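Local coordinates for Sodium/calcium exchanger membrane region domain-containing protein (Archaeoglobus fulgidus, PDB 4KPP), which exchanges calcium ions for protons across the membrane, as a transporter of the sodium/calcium exchanger family, at residues A[32-36]-A[232-236]; A[99-105]-A[242-247]; A[44-48]-A[257-261]. All coordinates share one frame; numbering follows the deposited sequence.

How the contacts relate
From the N terminus, helix 32-60 is used twice. Its first turn, 32-36, closes contact 1 with 232-236 on helix 224-237, and 44-48 further along closes contact 3 with 257-261 on helix 242-267. Further along the chain, 99-105 on helix 96-127 opens contact 2, closed at 242-247 after 232-236 and before 257-261. Contact 2 is therefore nested inside the loop of contact 3, while contact 1 crosses both. Contacts 1 and 2 touch: Arg236 forms a salt bridge with Glu242, and Leu232 packs on Tyr99 and Val246. Contact 3 stays apart, about 20 Å from contact 2 between centres, so helix 242-267 is held at two separate levels.

Contact 1: residues A[32-36]-A[232-236]; sequences ALTQT and LETAR
Thr234 presses its hydroxyl into the first turn of helix 32-60, against Ala32 and Leu33. OG1 of Thr234 lies 3.6 Å from Ala32 CB and 3.3 Å from Leu33 N, but the angle to that N is too poor for a hydrogen bond. The hydroxyl is instead bonded to Gly230 O, one turn back. Its chi1 of -65° sets Thr234 OG1 beside the backbone N and leaves CG2 anti to it, where CG2 meets Leu33 CD1 at 4.0 Å. Ala32 CB abuts Glu233 CB at 3.7 Å. The tight part of the contact is thus made by small groups, with the CA atoms of Ala32 and Thr234 5.4 Å apart. Thr36 backs it from the buried side: its OG1 lies 3.7 Å from Thr234 OG1 without a hydrogen bond, and donates to Ala32 O at 2.9 Å, which also accepts Thr36 N from the other face of its plane.

The solvent side is looser: Glu233 is partly exposed, Arg236 exposed, and beyond CB no Glu233 side-chain atom meets 32-36. The Glu233 chain bends at chi2 (-71°), and its OE1 is taken up by Arg236 NH2 in a salt bridge of 3.3 Å. With the axes of 32-36 and 232-236 at 145°, this is an antiparallel-leaning helix pair at one end of the bundle, joining the two family regions through Ala32 and Thr234.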
loop_
_atom_site.group_PDB
_atom_site.type_symbol
_atom_site.label_atom_id
_atom_site.label_comp_id
_atom_site.label_asym_id
_atom_site.label_seq_id
_atom_site.Cartn_x
_atom_site.Cartn_y
_atom_site.Cartn_z
ATOM N N ALA A 32 -3.514 -27.108 1.011
ATOM C CA ALA A 32 -2.810 -25.832 1.158
ATOM C C ALA A 32 -2.962 -24.859 -0.018
ATOM O O ALA A 32 -3.414 -23.729 0.164
ATOM C CB ALA A 32 -1.332 -26.080 1.452
ATOM N N LEU A 33 -2.584 -25.298 -1.215
ATOM C CA LEU A 33 -2.611 -24.426 -2.384
ATOM C C LEU A 33 -4.017 -23.931 -2.719
ATOM O O LEU A 33 -4.222 -22.742 -2.961
ATOM C CB LEU A 33 -1.989 -25.119 -3.600
ATOM C CG LEU A 33 -1.945 -24.264 -4.869
ATOM C CD1 LEU A 33 -1.120 -23.004 -4.625
ATOM C CD2 LEU A 33 -1.409 -25.045 -6.066
ATOM N N THR A 34 -4.984 -24.841 -2.734
ATOM C CA THR A 34 -6.349 -24.467 -3.090
ATOM C C THR A 34 -6.986 -23.553 -2.038
ATOM O O THR A 34 -7.767 -22.661 -2.376
ATOM C CB THR A 34 -7.232 -25.700 -3.388
ATOM O OG1 THR A 34 -8.452 -25.617 -2.644
ATOM C CG2 THR A 34 -6.507 -26.977 -3.023
ATOM N N GLN A 35 -6.632 -23.758 -0.772
ATOM C CA GLN A 35 -7.062 -22.848 0.285
ATOM C C GLN A 35 -6.538 -21.440 0.023
ATOM O O GLN A 35 -7.246 -20.459 0.231
ATOM C CB GLN A 35 -6.600 -23.328 1.663
ATOM C CG GLN A 35 -6.825 -22.290 2.761
ATOM C CD GLN A 35 -6.533 -22.811 4.155
ATOM O OE1 GLN A 35 -7.190 -23.732 4.641
ATOM N NE2 GLN A 35 -5.547 -22.214 4.812
ATOM N N THR A 36 -5.296 -21.356 -0.445
ATOM C CA THR A 36 -4.659 -20.079 -0.746
ATOM C C THR A 36 -5.349 -19.380 -1.910
ATOM O O THR A 36 -5.639 -18.185 -1.847
ATOM C CB THR A 36 -3.173 -20.268 -1.108
ATOM O OG1 THR A 36 -2.513 -20.986 -0.061
ATOM C CG2 THR A 36 -2.488 -18.922 -1.308
ATOM N N LEU A 232 2.007 -20.001 3.620
ATOM C CA LEU A 232 3.101 -20.585 4.395
ATOM C C LEU A 232 3.160 -22.098 4.246
ATOM O O LEU A 232 4.243 -22.673 4.147
ATOM C CB LEU A 232 2.985 -20.213 5.877
ATOM C CG LEU A 232 3.291 -18.765 6.262
ATOM C CD1 LEU A 232 3.068 -18.545 7.753
ATOM C CD2 LEU A 232 4.716 -18.400 5.871
ATOM N N GLU A 233 1.994 -22.737 4.230
ATOM C CA GLU A 233 1.919 -24.182 4.070
ATOM C C GLU A 233 2.383 -24.607 2.682
ATOM O O GLU A 233 3.188 -25.527 2.544
ATOM C CB GLU A 233 0.495 -24.675 4.323
ATOM C CG GLU A 233 0.335 -25.499 5.589
ATOM C CD GLU A 233 0.981 -26.865 5.484
ATOM O OE1 GLU A 233 2.222 -26.956 5.603
ATOM O OE2 GLU A 233 0.240 -27.850 5.286
ATOM N N THR A 234 1.869 -23.928 1.661
ATOM C CA THR A 234 2.237 -24.207 0.278
ATOM C C THR A 234 3.745 -24.106 0.063
ATOM O O THR A 234 4.347 -24.964 -0.583
ATOM C CB THR A 234 1.505 -23.254 -0.701
ATOM O OG1 THR A 234 0.095 -23.504 -0.649
ATOM C CG2 THR A 234 1.987 -23.462 -2.124
ATOM N N ALA A 235 4.353 -23.064 0.623
ATOM C CA ALA A 235 5.790 -22.848 0.483
ATOM C C ALA A 235 6.610 -23.938 1.174
ATOM O O ALA A 235 7.707 -24.276 0.727
ATOM C CB ALA A 235 6.177 -21.470 1.011
ATOM N N ARG A 236 6.069 -24.485 2.261
ATOM C CA ARG A 236 6.751 -25.530 3.025
ATOM C C ARG A 236 6.773 -26.894 2.332
ATOM O O ARG A 236 7.814 -27.545 2.298
ATOM C CB ARG A 236 6.159 -25.666 4.435
ATOM C CG ARG A 236 6.545 -24.550 5.392
ATOM C CD ARG A 236 6.253 -24.926 6.843
ATOM N NE ARG A 236 4.832 -25.157 7.093
ATOM C CZ ARG A 236 3.989 -24.229 7.537
ATOM N NH1 ARG A 236 4.424 -23.000 7.777
ATOM N NH2 ARG A 236 2.713 -24.528 7.740
#

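Contact 2: residues A[99-105]-A[242-247]; sequences YATANMT and EFLAVQ
An edge-to-face aromatic pair, Tyr99 with Phe243, lies at the heart of this buried crossing between helix 96-127 and helix 242-267. The Tyr99 ring turns its edge to the face of Phe243, with centroids 5.4 Å apart and planes at 79°. Ala102 CB meets the edge of the same Phe243 ring, 4.0 Å from CD1. The two methyls of Val246 divide between the ring and the backbone of Tyr99. Its CG2 sits over one face of the tyrosine ring in a CH-pi contact, 3.8 Å from the centroid, while CG1 touches the backbone at Tyr99 O.

Beyond the ring, water 1 bridges to Glu242: it lies 2.6 Å from Tyr99 OH and donates to Glu242 OE1 at 2.7 Å. OE2 of Glu242 is taken by Arg236, so both carboxylate oxygens have partners.

One turn further on, Asn103 adds a direct hydrogen bond. With CG anti to the backbone N (chi1 -177°), ND2 donates to Val246 O at 2.8 Å, in the carbonyl plane and with an N-H...O angle of 149°. T-shaped rings, a CH-pi contact and a side-chain-to-backbone bond together make this a buried helix crossing between the two exchanger family regions.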
loop_
_atom_site.group_PDB
_atom_site.type_symbol
_atom_site.label_atom_id
_atom_site.label_comp_id
_atom_site.label_asym_id
_atom_site.label_seq_id
_atom_site.Cartn_x
_atom_site.Cartn_y
_atom_site.Cartn_z
ATOM N N TYR A 99 8.226 -12.217 9.974
ATOM C CA TYR A 99 7.256 -12.126 8.883
ATOM C C TYR A 99 6.542 -10.774 8.846
ATOM O O TYR A 99 6.255 -10.248 7.771
ATOM C CB TYR A 99 6.226 -13.258 8.963
ATOM C CG TYR A 99 6.789 -14.646 8.720
ATOM C CD1 TYR A 99 8.052 -14.829 8.163
ATOM C CD2 TYR A 99 6.048 -15.778 9.041
ATOM C CE1 TYR A 99 8.562 -16.103 7.944
ATOM C CE2 TYR A 99 6.547 -17.052 8.823
ATOM C CZ TYR A 99 7.802 -17.211 8.276
ATOM O OH TYR A 99 8.292 -18.481 8.063
ATOM N N ALA A 100 6.265 -10.215 10.020
ATOM C CA ALA A 100 5.553 -8.946 10.113
ATOM C C ALA A 100 6.329 -7.832 9.429
ATOM O O ALA A 100 5.756 -7.018 8.702
ATOM C CB ALA A 100 5.282 -8.588 11.572
ATOM N N THR A 101 7.637 -7.806 9.652
ATOM C CA THR A 101 8.477 -6.766 9.071
ATOM C C THR A 101 8.814 -7.068 7.613
ATOM O O THR A 101 8.850 -6.166 6.777
ATOM C CB THR A 101 9.764 -6.555 9.879
ATOM O OG1 THR A 101 9.427 -6.340 11.255
ATOM C CG2 THR A 101 10.523 -5.348 9.350
ATOM N N ALA A 102 9.046 -8.343 7.313
ATOM C CA ALA A 102 9.328 -8.772 5.946
ATOM C C ALA A 102 8.159 -8.473 5.009
ATOM O O ALA A 102 8.361 -8.044 3.877
ATOM C CB ALA A 102 9.675 -10.257 5.910
ATOM N N ASN A 103 6.939 -8.703 5.484
ATOM C CA ASN A 103 5.745 -8.438 4.685
ATOM C C ASN A 103 5.546 -6.944 4.445
ATOM O O ASN A 103 5.148 -6.520 3.358
ATOM C CB ASN A 103 4.506 -9.041 5.353
ATOM C CG ASN A 103 3.248 -8.856 4.526
ATOM O OD1 ASN A 103 2.491 -7.907 4.730
ATOM N ND2 ASN A 103 3.020 -9.768 3.586
ATOM N N MET A 104 5.836 -6.153 5.470
ATOM C CA MET A 104 5.705 -4.704 5.396
ATOM C C MET A 104 6.711 -4.102 4.416
ATOM O O MET A 104 6.369 -3.240 3.605
ATOM C CB MET A 104 5.912 -4.103 6.784
ATOM C CG MET A 104 5.550 -2.638 6.897
ATOM S SD MET A 104 6.935 -1.668 7.512
ATOM C CE MET A 104 7.885 -1.480 6.028
ATOM N N THR A 105 7.958 -4.549 4.508
ATOM C CA THR A 105 9.011 -4.052 3.632
ATOM C C THR A 105 8.778 -4.526 2.202
ATOM O O THR A 105 9.035 -3.796 1.240
ATOM C CB THR A 105 10.407 -4.497 4.111
ATOM O OG1 THR A 105 10.421 -5.918 4.294
ATOM C CG2 THR A 105 10.763 -3.815 5.431
ATOM N N GLU A 242 10.037 -19.569 2.932
ATOM C CA GLU A 242 8.831 -18.894 3.402
ATOM C C GLU A 242 8.930 -17.372 3.334
ATOM O O GLU A 242 7.915 -16.685 3.209
ATOM C CB GLU A 242 8.505 -19.332 4.831
ATOM C CG GLU A 242 8.117 -20.795 4.963
ATOM C CD GLU A 242 8.125 -21.266 6.403
ATOM O OE1 GLU A 242 9.202 -21.222 7.033
ATOM O OE2 GLU A 242 7.059 -21.679 6.908
ATOM N N PHE A 243 10.148 -16.847 3.417
ATOM C CA PHE A 243 10.353 -15.404 3.369
ATOM C C PHE A 243 9.986 -14.830 2.012
ATOM O O PHE A 243 9.542 -13.689 1.917
ATOM C CB PHE A 243 11.792 -15.033 3.726
ATOM C CG PHE A 243 12.032 -14.918 5.200
ATOM C CD1 PHE A 243 11.573 -13.814 5.903
ATOM C CD2 PHE A 243 12.710 -15.911 5.887
ATOM C CE1 PHE A 243 11.786 -13.701 7.268
ATOM C CE2 PHE A 243 12.929 -15.807 7.251
ATOM C CZ PHE A 243 12.466 -14.700 7.944
ATOM N N LEU A 244 10.167 -15.624 0.963
ATOM C CA LEU A 244 9.817 -15.186 -0.380
ATOM C C LEU A 244 8.301 -15.062 -0.530
ATOM O O LEU A 244 7.804 -14.154 -1.198
ATOM C CB LEU A 244 10.386 -16.149 -1.421
ATOM C CG LEU A 244 11.908 -16.336 -1.411
ATOM C CD1 LEU A 244 12.333 -17.343 -2.469
ATOM C CD2 LEU A 244 12.638 -15.008 -1.606
ATOM N N ALA A 245 7.570 -15.975 0.102
ATOM C CA ALA A 245 6.112 -15.951 0.065
ATOM C C ALA A 245 5.567 -14.780 0.881
ATOM O O ALA A 245 4.714 -14.029 0.415
ATOM C CB ALA A 245 5.546 -17.272 0.579
ATOM N N VAL A 246 6.076 -14.634 2.099
ATOM C CA VAL A 246 5.667 -13.562 3.003
ATOM C C VAL A 246 5.988 -12.177 2.443
ATOM O O VAL A 246 5.183 -11.250 2.544
ATOM C CB VAL A 246 6.343 -13.721 4.388
ATOM C CG1 VAL A 246 6.151 -12.469 5.238
ATOM C CG2 VAL A 246 5.801 -14.946 5.102
ATOM N N GLN A 247 7.158 -12.052 1.828
ATOM C CA GLN A 247 7.647 -10.753 1.383
ATOM C C GLN A 247 7.187 -10.377 -0.022
ATOM O O GLN A 247 6.927 -9.205 -0.299
ATOM C CB GLN A 247 9.172 -10.717 1.456
ATOM C CG GLN A 247 9.778 -9.341 1.317
ATOM C CD GLN A 247 11.234 -9.306 1.740
ATOM O OE1 GLN A 247 11.693 -8.331 2.331
ATOM N NE2 GLN A 247 11.968 -10.370 1.437
HETATM O O HOH W 1 10.729 -19.146 7.685
#

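Contact 3: residues A[44-48]-A[257-261]; sequences VSASF and PELIV
Phe48 and Ser47 reach Pro257 through different first torsions. In Phe48, CG is anti to the carbonyl carbon (chi1 -72°), which swings the ring across the gap until CZ is 3.7 Å from Pro257 CA. In Ser47, OG is anti to the backbone N instead and rests against the ring of the proline, 3.3 Å from Pro257 CB. That same CB lies over one face of the Phe48 ring in a CH-pi contact, 4.1 Å from the centroid and 15° off the ring normal. Pro257 CB thus touches both the serine oxygen and the aromatic face, from directions roughly at right angles. Val44 CG1 meets Pro257 CG at 3.8 Å.

The Phe48 ring also has an edge contact: Ile260 CD1 approaches near the ring plane, 3.6 Å from CZ. Val261 CG2 comes in obliquely at 4.2 Å from CE1. No hydrogen bond crosses between the segments; the contact is made mostly by apolar groups, with the Ser47 hydroxyl also against the proline. Pro257 has no N-H to donate and Glu258 N makes no bond to the turn before, so helix 242-267 kinks here.

The axes of 44-48 and 257-261 lie 10.2 Å apart at closest, at 46°. Behind 44-48, Ala46 packs on helix 202-221. Beyond 257-261, Leu259 and Glu258 touch helix 96-127, which places the contact between those two helices.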
loop_
_atom_site.group_PDB
_atom_site.type_symbol
_atom_site.label_atom_id
_atom_site.label_comp_id
_atom_site.label_asym_id
_atom_site.label_seq_id
_atom_site.Cartn_x
_atom_site.Cartn_y
_atom_site.Cartn_z
ATOM N N VAL A 44 -8.914 -10.455 -2.804
ATOM C CA VAL A 44 -8.784 -9.576 -3.960
ATOM C C VAL A 44 -10.147 -9.031 -4.399
ATOM O O VAL A 44 -10.286 -7.843 -4.684
ATOM C CB VAL A 44 -8.096 -10.314 -5.131
ATOM C CG1 VAL A 44 -8.193 -9.511 -6.420
ATOM C CG2 VAL A 44 -6.641 -10.613 -4.787
ATOM N N SER A 45 -11.148 -9.907 -4.432
ATOM C CA SER A 45 -12.506 -9.527 -4.821
ATOM C C SER A 45 -13.092 -8.486 -3.874
ATOM O O SER A 45 -13.604 -7.453 -4.309
ATOM C CB SER A 45 -13.409 -10.758 -4.860
ATOM O OG SER A 45 -12.805 -11.782 -5.629
ATOM N N ALA A 46 -13.007 -8.766 -2.579
ATOM C CA ALA A 46 -13.501 -7.848 -1.562
ATOM C C ALA A 46 -12.792 -6.497 -1.638
ATOM O O ALA A 46 -13.354 -5.472 -1.259
ATOM C CB ALA A 46 -13.347 -8.460 -0.175
ATOM N N SER A 47 -11.560 -6.502 -2.139
ATOM C CA SER A 47 -10.789 -5.272 -2.276
ATOM C C SER A 47 -11.370 -4.325 -3.328
ATOM O O SER A 47 -11.395 -3.111 -3.124
ATOM C CB SER A 47 -9.322 -5.579 -2.590
ATOM O OG SER A 47 -8.571 -4.384 -2.689
ATOM N N PHE A 48 -11.826 -4.875 -4.453
ATOM C CA PHE A 48 -12.459 -4.059 -5.488
ATOM C C PHE A 48 -13.786 -3.500 -4.985
ATOM O O PHE A 48 -14.146 -2.361 -5.288
ATOM C CB PHE A 48 -12.699 -4.862 -6.771
ATOM C CG PHE A 48 -11.448 -5.182 -7.540
ATOM C CD1 PHE A 48 -10.820 -4.209 -8.305
ATOM C CD2 PHE A 48 -10.911 -6.461 -7.520
ATOM C CE1 PHE A 48 -9.671 -4.503 -9.019
ATOM C CE2 PHE A 48 -9.764 -6.757 -8.231
ATOM C CZ PHE A 48 -9.144 -5.777 -8.982
ATOM N N PRO A 257 -5.134 -5.376 -6.595
ATOM C CA PRO A 257 -6.357 -4.622 -6.895
ATOM C C PRO A 257 -6.087 -3.130 -7.033
ATOM O O PRO A 257 -6.683 -2.467 -7.883
ATOM C CB PRO A 257 -7.237 -4.880 -5.669
ATOM C CG PRO A 257 -6.771 -6.197 -5.152
ATOM C CD PRO A 257 -5.290 -6.195 -5.376
ATOM N N GLU A 258 -5.188 -2.619 -6.198
ATOM C CA GLU A 258 -4.768 -1.225 -6.260
ATOM C C GLU A 258 -4.085 -0.916 -7.589
ATOM O O GLU A 258 -4.297 0.145 -8.176
ATOM C CB GLU A 258 -3.813 -0.922 -5.108
ATOM C CG GLU A 258 -3.112 0.416 -5.210
ATOM C CD GLU A 258 -1.777 0.410 -4.500
ATOM O OE1 GLU A 258 -1.303 1.492 -4.097
ATOM O OE2 GLU A 258 -1.198 -0.685 -4.350
ATOM N N LEU A 259 -3.262 -1.851 -8.056
ATOM C CA LEU A 259 -2.550 -1.690 -9.319
ATOM C C LEU A 259 -3.506 -1.711 -10.508
ATOM O O LEU A 259 -3.393 -0.890 -11.416
ATOM C CB LEU A 259 -1.488 -2.778 -9.480
ATOM C CG LEU A 259 -0.040 -2.368 -9.206
ATOM C CD1 LEU A 259 0.394 -1.292 -10.190
ATOM C CD2 LEU A 259 0.142 -1.890 -7.770
ATOM N N ILE A 260 -4.444 -2.651 -10.493
ATOM C CA ILE A 260 -5.433 -2.777 -11.561
ATOM C C ILE A 260 -6.268 -1.505 -11.731
ATOM O O ILE A 260 -6.525 -1.067 -12.854
ATOM C CB ILE A 260 -6.360 -3.987 -11.319
ATOM C CG1 ILE A 260 -5.563 -5.288 -11.418
ATOM C CG2 ILE A 260 -7.508 -4.000 -12.318
ATOM C CD1 ILE A 260 -6.369 -6.524 -11.068
ATOM N N VAL A 261 -6.685 -0.912 -10.617
ATOM C CA VAL A 261 -7.451 0.329 -10.664
ATOM C C VAL A 261 -6.586 1.464 -11.208
ATOM O O VAL A 261 -7.060 2.317 -11.960
ATOM C CB VAL A 261 -8.033 0.698 -9.278
ATOM C CG1 VAL A 261 -8.605 2.113 -9.282
ATOM C CG2 VAL A 261 -9.097 -0.315 -8.864
#